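Local coordinates for protein lipocalin (Argas monolakensis, PDB 3BRN) that binds serotonin inside a lipocalin beta barrel, consistent with a role as a biogenic amine-binding protein of a soft tick, at residues Y16-G21 and D106-P111; T56-G61 and Q89-T94; L71-T76 and I82-A87. All blocks are in the same frame, centred on the assembly; numbering follows the deposited sequence.

Interaction 1: residues Y16-G21 and D106-P111; sequences YKSVNG and DVMRGP. With SRO (serotonin), chain C.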
loop_
_atom_site.group_PDB
_atom_site.type_symbol
_atom_site.label_atom_id
_atom_site.label_comp_id
_atom_site.label_asym_id
_atom_site.label_seq_id
_atom_site.Cartn_x
_atom_site.Cartn_y
_atom_site.Cartn_z
ATOM N N TYR A 16 -8.824 -6.584 5.502
ATOM C CA TYR A 16 -9.007 -5.715 6.658
ATOM C C TYR A 16 -7.754 -5.679 7.552
ATOM O O TYR A 16 -7.357 -4.615 8.007
ATOM C CB TYR A 16 -10.282 -6.058 7.453
ATOM C CG TYR A 16 -10.138 -7.215 8.389
ATOM C CD1 TYR A 16 -10.411 -8.509 7.964
ATOM C CD2 TYR A 16 -9.877 -7.011 9.740
ATOM C CE1 TYR A 16 -10.350 -9.567 8.836
ATOM C CE2 TYR A 16 -9.806 -8.069 10.616
ATOM C CZ TYR A 16 -10.041 -9.345 10.156
ATOM O OH TYR A 16 -9.927 -10.419 11.001
ATOM N N LYS A 17 -7.075 -6.814 7.708
ATOM C CA LYS A 17 -5.825 -6.848 8.466
ATOM C C LYS A 17 -4.691 -6.091 7.773
ATOM O O LYS A 17 -3.867 -5.460 8.427
ATOM C CB LYS A 17 -5.400 -8.289 8.761
ATOM C CG LYS A 17 -6.167 -8.941 9.895
ATOM C CD LYS A 17 -6.321 -10.420 9.666
ATOM C CE LYS A 17 -6.803 -11.123 10.915
ATOM N NZ LYS A 17 -5.663 -11.542 11.768
ATOM N N SER A 18 -4.613 -6.192 6.451
ATOM C CA SER A 18 -3.643 -5.414 5.707
ATOM C C SER A 18 -3.899 -3.900 5.868
ATOM O O SER A 18 -2.977 -3.115 6.099
ATOM C CB SER A 18 -3.682 -5.797 4.216
ATOM O OG SER A 18 -2.861 -4.912 3.473
ATOM N N VAL A 19 -5.142 -3.488 5.672
ATOM C CA VAL A 19 -5.501 -2.074 5.714
ATOM C C VAL A 19 -5.356 -1.487 7.130
ATOM O O VAL A 19 -4.953 -0.338 7.294
ATOM C CB VAL A 19 -6.938 -1.860 5.199
ATOM C CG1 VAL A 19 -7.407 -0.419 5.436
ATOM C CG2 VAL A 19 -7.049 -2.277 3.729
ATOM N N ASN A 20 -5.640 -2.250 8.162
ATOM C CA ASN A 20 -5.344 -1.807 9.506
ATOM C C ASN A 20 -3.890 -1.797 9.849
ATOM O O ASN A 20 -3.455 -0.980 10.584
ATOM C CB ASN A 20 -6.039 -2.688 10.511
ATOM C CG ASN A 20 -7.493 -2.499 10.536
ATOM O OD1 ASN A 20 -8.004 -1.453 10.278
ATOM N ND2 ASN A 20 -8.173 -3.530 10.895
ATOM N N GLY A 21 -3.151 -2.760 9.360
ATOM C CA GLY A 21 -1.715 -2.822 9.576
ATOM C C GLY A 21 -1.354 -2.864 11.049
ATOM O O GLY A 21 -2.104 -3.411 11.856
ATOM N N ASP A 106 3.181 -4.596 2.481
ATOM C CA ASP A 106 2.232 -5.357 1.710
ATOM C C ASP A 106 2.741 -5.496 0.298
ATOM O O ASP A 106 3.379 -4.603 -0.198
ATOM C CB ASP A 106 0.913 -4.634 1.578
ATOM C CG ASP A 106 0.392 -4.111 2.858
ATOM O OD1 ASP A 106 0.061 -4.884 3.737
ATOM O OD2 ASP A 106 0.248 -2.914 2.943
ATOM N N VAL A 107 2.386 -6.567 -0.382
ATOM C CA VAL A 107 2.527 -6.615 -1.833
ATOM C C VAL A 107 1.131 -6.767 -2.444
ATOM O O VAL A 107 0.390 -7.662 -2.068
ATOM C CB VAL A 107 3.407 -7.800 -2.252
ATOM C CG1 VAL A 107 3.459 -7.903 -3.804
ATOM C CG2 VAL A 107 4.803 -7.632 -1.628
ATOM N N MET A 108 0.802 -5.905 -3.404
ATOM C CA MET A 108 -0.532 -5.846 -3.963
ATOM C C MET A 108 -0.470 -6.077 -5.470
ATOM O O MET A 108 0.536 -5.760 -6.124
ATOM C CB MET A 108 -1.115 -4.429 -3.774
ATOM C CG MET A 108 -1.118 -3.892 -2.351
ATOM S SD MET A 108 -1.999 -4.932 -1.191
ATOM C CE MET A 108 -2.286 -3.731 0.119
ATOM N N ARG A 109 -1.624 -6.433 -6.026
ATOM C CA ARG A 109 -1.879 -6.181 -7.444
ATOM C C ARG A 109 -2.837 -4.976 -7.470
ATOM O O ARG A 109 -3.914 -5.046 -6.904
ATOM C CB ARG A 109 -2.546 -7.386 -8.111
ATOM C CG ARG A 109 -2.714 -7.215 -9.629
ATOM C CD ARG A 109 -3.383 -8.440 -10.275
ATOM N NE ARG A 109 -2.552 -9.630 -10.114
ATOM C CZ ARG A 109 -2.879 -10.699 -9.393
ATOM N NH1 ARG A 109 -4.095 -10.821 -8.866
ATOM N NH2 ARG A 109 -1.989 -11.671 -9.233
ATOM N N GLY A 110 -2.402 -3.857 -8.041
ATOM C CA GLY A 110 -3.225 -2.635 -8.110
ATOM C C GLY A 110 -4.340 -2.757 -9.136
ATOM O O GLY A 110 -4.414 -3.745 -9.865
ATOM N N PRO A 111 -5.260 -1.781 -9.165
ATOM C CA PRO A 111 -6.450 -1.953 -10.015
ATOM C C PRO A 111 -6.153 -2.083 -11.516
ATOM O O PRO A 111 -6.803 -2.878 -12.192
ATOM C CB PRO A 111 -7.293 -0.699 -9.710
ATOM C CG PRO A 111 -6.796 -0.202 -8.430
ATOM C CD PRO A 111 -5.349 -0.573 -8.324
HETATM O OH SRO C . -6.702 2.063 2.526
HETATM C CZ3 SRO C . -5.942 1.525 1.516
HETATM C CH2 SRO C . -6.446 1.610 0.220
HETATM C CZ2 SRO C . -5.672 1.192 -0.865
HETATM C CE2 SRO C . -4.435 0.633 -0.579
HETATM N NE1 SRO C . -3.452 0.073 -1.328
HETATM C CD1 SRO C . -2.430 -0.297 -0.521
HETATM C CG SRO C . -2.773 0.001 0.798
HETATM C CD2 SRO C . -4.045 0.567 0.748
HETATM C CE3 SRO C . -4.777 0.998 1.745
HETATM C CB SRO C . -1.936 -0.286 2.021
HETATM C CA SRO C . -2.618 -1.354 2.898
HETATM N NZ SRO C . -1.864 -1.481 4.150
HETATM O O HOH W 1 0.213 -4.478 6.375
#
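S18 and D106 meet where the N-terminal helix of a lipocalin barrel, 15-20, faces strand 105-109, and the amine of serotonin is held between them. The pocket illustrates one way in which a calycin barrel can bind a primary amine: an acidic side chain comes from the wall, and a helix brings a backbone carbonyl. The two oxygens of the D106 carboxylate divide the work. OD2 takes a hydrogen bond from serotonin NZ at 2.8 Å, while OD1 is turned to the helix and accepts a weak bond from S18 OG at 2.9 Å. S18 in turn uses two different groups. Its carbonyl O accepts a second bond from NZ at 2.8 Å, whereas its hydroxyl, placed anti to the backbone N (chi1 172°), extends across to the carboxylate. OD1 is further engaged by S100 OG and by a water, which donates to it at 2.7 Å and only weakly to S18 O. With its OD1 branch held this way, the carboxylate is probably restrained from rotating away from the ligand, and the ammonium group would probably favour its negative charge. M108 lies two residues along the same strand, and its chain is bent at chi2 (-57°), which brings the methyl end to the rim of the indole's pyrrole ring, off its plane and just outside CD1. There CE approaches S18 OG at 3.6 Å. Further along the helix, V19 presents CG1 to the ligand's hydroxyl. At the pyrrole rim, M108 CE lies 3.5 Å from serotonin CD1.

Interaction 2: residues T56-G61 and Q89-T94; sequences TSFTYG and QDLSGT. With SRO (serotonin), chain C.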
loop_
_atom_site.group_PDB
_atom_site.type_symbol
_atom_site.label_atom_id
_atom_site.label_comp_id
_atom_site.label_asym_id
_atom_site.label_seq_id
_atom_site.Cartn_x
_atom_site.Cartn_y
_atom_site.Cartn_z
ATOM N N THR A 56 -15.186 2.217 5.021
ATOM C CA THR A 56 -14.743 3.291 5.901
ATOM C C THR A 56 -14.013 4.340 5.081
ATOM O O THR A 56 -13.687 4.099 3.922
ATOM C CB THR A 56 -13.798 2.764 7.006
ATOM O OG1 THR A 56 -13.779 3.674 8.113
ATOM C CG2 THR A 56 -12.382 2.597 6.463
ATOM N N SER A 57 -13.874 5.538 5.640
ATOM C CA SER A 57 -13.104 6.597 4.994
ATOM C C SER A 57 -11.638 6.390 5.300
ATOM O O SER A 57 -11.287 5.886 6.366
ATOM C CB SER A 57 -13.514 7.975 5.545
ATOM O OG SER A 57 -14.874 8.261 5.296
ATOM N N PHE A 58 -10.770 6.842 4.393
ATOM C CA PHE A 58 -9.346 6.850 4.671
ATOM C C PHE A 58 -8.716 8.009 3.934
ATOM O O PHE A 58 -9.294 8.533 2.982
ATOM C CB PHE A 58 -8.678 5.529 4.265
ATOM C CG PHE A 58 -8.560 5.338 2.780
ATOM C CD1 PHE A 58 -9.662 4.977 2.029
ATOM C CD2 PHE A 58 -7.344 5.519 2.138
ATOM C CE1 PHE A 58 -9.576 4.867 0.668
ATOM C CE2 PHE A 58 -7.242 5.391 0.778
ATOM C CZ PHE A 58 -8.356 5.033 0.035
ATOM N N THR A 59 -7.611 8.496 4.476
ATOM C CA THR A 59 -6.873 9.598 3.869
ATOM C C THR A 59 -5.757 9.048 2.988
ATOM O O THR A 59 -5.154 8.019 3.304
ATOM C CB THR A 59 -6.271 10.510 4.945
ATOM O OG1 THR A 59 -7.314 10.973 5.820
ATOM C CG2 THR A 59 -5.550 11.715 4.317
ATOM N N TYR A 60 -5.532 9.711 1.862
ATOM C CA TYR A 60 -4.454 9.364 0.953
ATOM C C TYR A 60 -3.900 10.641 0.353
ATOM O O TYR A 60 -4.486 11.728 0.506
ATOM C CB TYR A 60 -4.946 8.430 -0.147
ATOM C CG TYR A 60 -5.811 9.098 -1.183
ATOM C CD1 TYR A 60 -7.176 9.236 -0.984
ATOM C CD2 TYR A 60 -5.269 9.547 -2.391
ATOM C CE1 TYR A 60 -7.974 9.855 -1.925
ATOM C CE2 TYR A 60 -6.069 10.152 -3.349
ATOM C CZ TYR A 60 -7.425 10.306 -3.103
ATOM O OH TYR A 60 -8.252 10.876 -4.054
ATOM N N GLY A 61 -2.694 10.559 -0.179
ATOM C CA GLY A 61 -2.056 11.761 -0.668
ATOM C C GLY A 61 -0.760 11.522 -1.385
ATOM O O GLY A 61 -0.466 10.419 -1.843
ATOM N N GLN A 89 -8.495 8.722 -10.464
ATOM C CA GLN A 89 -8.098 7.903 -11.603
ATOM C C GLN A 89 -6.828 7.114 -11.298
ATOM O O GLN A 89 -6.185 6.580 -12.202
ATOM C CB GLN A 89 -7.890 8.774 -12.843
ATOM C CG GLN A 89 -9.106 8.860 -13.752
ATOM C CD GLN A 89 -9.610 7.498 -14.182
ATOM O OE1 GLN A 89 -8.826 6.618 -14.541
ATOM N NE2 GLN A 89 -10.925 7.314 -14.149
ATOM N N ASP A 90 -6.474 7.045 -10.019
ATOM C CA ASP A 90 -5.316 6.272 -9.585
ATOM C C ASP A 90 -5.730 5.126 -8.668
ATOM O O ASP A 90 -5.682 3.959 -9.057
ATOM C CB ASP A 90 -4.305 7.174 -8.876
ATOM C CG ASP A 90 -4.965 8.322 -8.140
ATOM O OD1 ASP A 90 -6.144 8.182 -7.750
ATOM O OD2 ASP A 90 -4.305 9.366 -7.950
ATOM N N LEU A 91 -6.137 5.467 -7.450
ATOM C CA LEU A 91 -6.329 4.478 -6.405
ATOM C C LEU A 91 -7.679 3.761 -6.466
ATOM O O LEU A 91 -7.847 2.694 -5.868
ATOM C CB LEU A 91 -6.116 5.142 -5.044
ATOM C CG LEU A 91 -5.639 4.321 -3.853
ATOM C CD1 LEU A 91 -4.386 3.516 -4.204
ATOM C CD2 LEU A 91 -5.377 5.276 -2.693
ATOM N N SER A 92 -8.620 4.302 -7.237
ATOM C CA SER A 92 -9.970 3.733 -7.282
ATOM C C SER A 92 -10.017 2.398 -8.004
ATOM O O SER A 92 -9.263 2.154 -8.946
ATOM C CB SER A 92 -10.976 4.720 -7.890
ATOM O OG SER A 92 -11.103 5.869 -7.064
ATOM N N GLY A 93 -10.864 1.498 -7.514
ATOM C CA GLY A 93 -10.967 0.175 -8.091
ATOM C C GLY A 93 -10.450 -0.887 -7.132
ATOM O O GLY A 93 -10.156 -0.598 -5.968
ATOM N N THR A 94 -10.209 -2.078 -7.657
ATOM C CA THR A 94 -9.914 -3.225 -6.806
ATOM C C THR A 94 -8.414 -3.502 -6.661
ATOM O O THR A 94 -7.720 -3.802 -7.628
ATOM C CB THR A 94 -10.636 -4.483 -7.315
ATOM O OG1 THR A 94 -12.021 -4.178 -7.517
ATOM C CG2 THR A 94 -10.516 -5.624 -6.304
HETATM O OH SRO C . -6.702 2.063 2.526
HETATM C CZ3 SRO C . -5.942 1.525 1.516
HETATM C CH2 SRO C . -6.446 1.610 0.220
HETATM C CZ2 SRO C . -5.672 1.192 -0.865
HETATM C CE2 SRO C . -4.435 0.633 -0.579
HETATM N NE1 SRO C . -3.452 0.073 -1.328
HETATM C CD1 SRO C . -2.430 -0.297 -0.521
HETATM C CG SRO C . -2.773 0.001 0.798
HETATM C CD2 SRO C . -4.045 0.567 0.748
HETATM C CE3 SRO C . -4.777 0.998 1.745
HETATM C CB SRO C . -1.936 -0.286 2.021
HETATM C CA SRO C . -2.618 -1.354 2.898
HETATM N NZ SRO C . -1.864 -1.481 4.150
#
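A single methyl group, L91 CD2, carries this contact, reaching from the short turn of helix 88-91 to two aromatic side chains on strand 55-64. It meets F58 at the edge, in the plane of the ring, with CE2 3.9 Å away and CZ 4.0 Å. The same methyl lies 4.1 Å from Y60 CB and equally near Y60 CG. The leucine and tyrosine side chains run antiparallel alongside one another, the methyl near the base of the ring. The F58 ring shows how one flat group can serve two neighbours: while its edge receives the leucine, one face is given to serotonin, whose OH sits 3.5 Å from F58 CD2 and above the plane, toward the rim. The methyl thus bridges the inside of the lipocalin barrel, from helix 88-91 to the non-neighbouring strand 55-64, and backs the pocket residue F58. F58 (chi1 72°) and Y60 have nearly the same first torsion, and the two side chains, two residues apart, both point to L91. In L91, CG anti to the backbone N (chi1 -153°) carries CD2 out to the rings. The turn is braced locally, since L91 N donates to D90 OD1 at 2.7 Å, meeting the carboxylate on its anti side and 27° from its plane. Farther out, S92 OG accepts a bond from A87 N, tying the turn's end to its start. V43 of strand 42-44 touches F58, Y60 and L91, while strand 55-64 pairs with 67-78, and strand 93-97 continues the chain beside 81-85.

Interaction 3: residues L71-T76 and I82-A87; sequences LTATVT and IEVTGA. With SRO (serotonin), chain C.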
loop_
_atom_site.group_PDB
_atom_site.type_symbol
_atom_site.label_atom_id
_atom_site.label_comp_id
_atom_site.label_asym_id
_atom_site.label_seq_id
_atom_site.Cartn_x
_atom_site.Cartn_y
_atom_site.Cartn_z
ATOM N N LEU A 71 -6.253 13.775 0.871
ATOM C CA LEU A 71 -7.536 13.634 0.206
ATOM C C LEU A 71 -8.214 12.430 0.862
ATOM O O LEU A 71 -7.580 11.726 1.646
ATOM C CB LEU A 71 -7.330 13.377 -1.290
ATOM C CG LEU A 71 -6.520 14.461 -2.013
ATOM C CD1 LEU A 71 -6.303 14.111 -3.469
ATOM C CD2 LEU A 71 -7.230 15.792 -1.898
ATOM N N THR A 72 -9.526 12.309 0.705
ATOM C CA THR A 72 -10.233 11.194 1.322
ATOM C C THR A 72 -11.018 10.411 0.298
ATOM O O THR A 72 -11.452 10.950 -0.724
ATOM C CB THR A 72 -11.190 11.622 2.479
ATOM O OG1 THR A 72 -12.318 12.316 1.938
ATOM C CG2 THR A 72 -10.482 12.502 3.496
ATOM N N ALA A 73 -11.130 9.110 0.553
ATOM C CA ALA A 73 -11.927 8.227 -0.266
ATOM C C ALA A 73 -12.477 7.116 0.629
ATOM O O ALA A 73 -12.282 7.132 1.849
ATOM C CB ALA A 73 -11.088 7.645 -1.387
ATOM N N THR A 74 -13.241 6.220 0.032
ATOM C CA THR A 74 -13.820 5.108 0.760
ATOM C C THR A 74 -13.082 3.832 0.387
ATOM O O THR A 74 -12.645 3.673 -0.750
ATOM C CB THR A 74 -15.295 4.956 0.408
ATOM O OG1 THR A 74 -15.972 6.165 0.757
ATOM C CG2 THR A 74 -15.946 3.750 1.163
ATOM N N VAL A 75 -12.891 2.961 1.372
ATOM C CA VAL A 75 -12.301 1.647 1.156
ATOM C C VAL A 75 -13.201 0.595 1.821
ATOM O O VAL A 75 -13.665 0.791 2.945
ATOM C CB VAL A 75 -10.886 1.585 1.768
ATOM C CG1 VAL A 75 -10.967 1.668 3.297
ATOM C CG2 VAL A 75 -10.138 0.318 1.296
ATOM N N THR A 76 -13.524 -0.458 1.078
ATOM C CA THR A 76 -14.317 -1.579 1.578
ATOM C C THR A 76 -13.492 -2.847 1.432
ATOM O O THR A 76 -12.836 -3.051 0.408
ATOM C CB THR A 76 -15.610 -1.762 0.749
ATOM O OG1 THR A 76 -16.231 -0.483 0.556
ATOM C CG2 THR A 76 -16.594 -2.693 1.477
ATOM N N ILE A 82 -9.210 -5.113 -1.504
ATOM C CA ILE A 82 -9.342 -3.733 -1.033
ATOM C C ILE A 82 -9.984 -2.940 -2.163
ATOM O O ILE A 82 -9.408 -2.810 -3.247
ATOM C CB ILE A 82 -7.965 -3.099 -0.702
ATOM C CG1 ILE A 82 -7.299 -3.840 0.465
ATOM C CG2 ILE A 82 -8.110 -1.594 -0.357
ATOM C CD1 ILE A 82 -5.834 -3.456 0.670
ATOM N N GLU A 83 -11.245 -2.572 -1.967
ATOM C CA GLU A 83 -12.010 -1.886 -3.005
ATOM C C GLU A 83 -12.129 -0.409 -2.688
ATOM O O GLU A 83 -12.670 -0.034 -1.651
ATOM C CB GLU A 83 -13.404 -2.501 -3.136
ATOM C CG GLU A 83 -14.270 -1.810 -4.182
ATOM C CD GLU A 83 -13.754 -2.014 -5.597
ATOM O OE1 GLU A 83 -13.261 -3.120 -5.893
ATOM O OE2 GLU A 83 -13.875 -1.081 -6.418
ATOM N N VAL A 84 -11.576 0.427 -3.563
ATOM C CA VAL A 84 -11.516 1.850 -3.313
ATOM C C VAL A 84 -12.480 2.592 -4.243
ATOM O O VAL A 84 -12.645 2.208 -5.409
ATOM C CB VAL A 84 -10.081 2.415 -3.480
ATOM C CG1 VAL A 84 -10.111 3.932 -3.528
ATOM C CG2 VAL A 84 -9.194 1.946 -2.345
ATOM N N THR A 85 -13.264 3.489 -3.647
ATOM C CA THR A 85 -14.229 4.310 -4.386
ATOM C C THR A 85 -14.042 5.782 -4.030
ATOM O O THR A 85 -13.889 6.134 -2.858
ATOM C CB THR A 85 -15.698 3.883 -4.075
ATOM O OG1 THR A 85 -15.827 3.573 -2.687
ATOM C CG2 THR A 85 -16.067 2.670 -4.846
ATOM N N GLY A 86 -13.973 6.639 -5.041
ATOM C CA GLY A 86 -13.874 8.078 -4.794
ATOM C C GLY A 86 -12.471 8.629 -4.627
ATOM O O GLY A 86 -12.283 9.716 -4.064
ATOM N N ALA A 87 -11.494 7.943 -5.212
ATOM C CA ALA A 87 -10.104 8.367 -5.123
ATOM C C ALA A 87 -9.562 8.778 -6.493
ATOM O O ALA A 87 -8.353 8.942 -6.673
ATOM C CB ALA A 87 -9.248 7.257 -4.504
HETATM O OH SRO C . -6.702 2.063 2.526
HETATM C CZ3 SRO C . -5.942 1.525 1.516
HETATM C CH2 SRO C . -6.446 1.610 0.220
HETATM C CZ2 SRO C . -5.672 1.192 -0.865
HETATM C CE2 SRO C . -4.435 0.633 -0.579
HETATM N NE1 SRO C . -3.452 0.073 -1.328
HETATM C CD1 SRO C . -2.430 -0.297 -0.521
HETATM C CG SRO C . -2.773 0.001 0.798
HETATM C CD2 SRO C . -4.045 0.567 0.748
HETATM C CE3 SRO C . -4.777 0.998 1.745
HETATM C CB SRO C . -1.936 -0.286 2.021
HETATM C CA SRO C . -2.618 -1.354 2.898
HETATM N NZ SRO C . -1.864 -1.481 4.150
#
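T74 pairs with T85 and T76 with E83 through backbone hydrogen bonds, two to each pair, in an antiparallel register that leaves V75 and V84 as the non-hydrogen-bonded pair between them. All four bonds are nearly straight, as in T74 N to T85 O at 3.0 Å with an angle of 169° at the hydrogen. CA-H...O contacts fill the gap at the valines: V84 CA lies 3.3 Å from T74 O, and V75 CA is similarly close to E83 O.

Apolar contacts occupy the face that carries V75 and V84. V75 CG2, anti to its own backbone N, crosses to I82 CG2 at 3.2 Å, tighter than usual for two methyls, and also meets V84 CG2. At the far end, A73 CB packs on A87 CB at 3.6 Å, just past G86, where the chain leaves the strand with positive phi. Ligand contacts belong to this face too, for I82 CG2 and V84 CG2 approach serotonin CH2 at 3.7 and 3.8 Å.

On the polar other face the threonines touch by van der Waals contact, T74 CB 3.4 Å from T85 OG1, with no hydrogen bond between the side chains, while T76 OG1 bonds to S55 OG, connecting the hairpin to strand 55-64. An antiparallel hairpin whose apolar face looks into the barrel and whose polar face looks out fits the wall of a lipocalin barrel, here lining the serotonin pocket.

Three contacts around one ligand show how a barrel varies its chemistry with position. Interaction 1 is fully buried and polar, bringing a helix to the amine end of serotonin, whereas interactions 2 and 3 approach its hydroxyindole end with carbon and are only partly buried. Centred about 4 Å apart, those two share strand pairings: 55-64 with 67-78, and 81-85 with 93-97. Interaction 3 is built on backbone bonding, while interaction 2 relies on side chains reaching from helix 88-91 to strand 55-64, with no hydrogen bond between its segments. Interaction 1 joins the others through packing: I82 CD1 meets V19 and M108, and P111 rests on 91-94. Along the chain, 71-76/82-87 nests inside 56-61/89-94, itself inside 16-21/106-111.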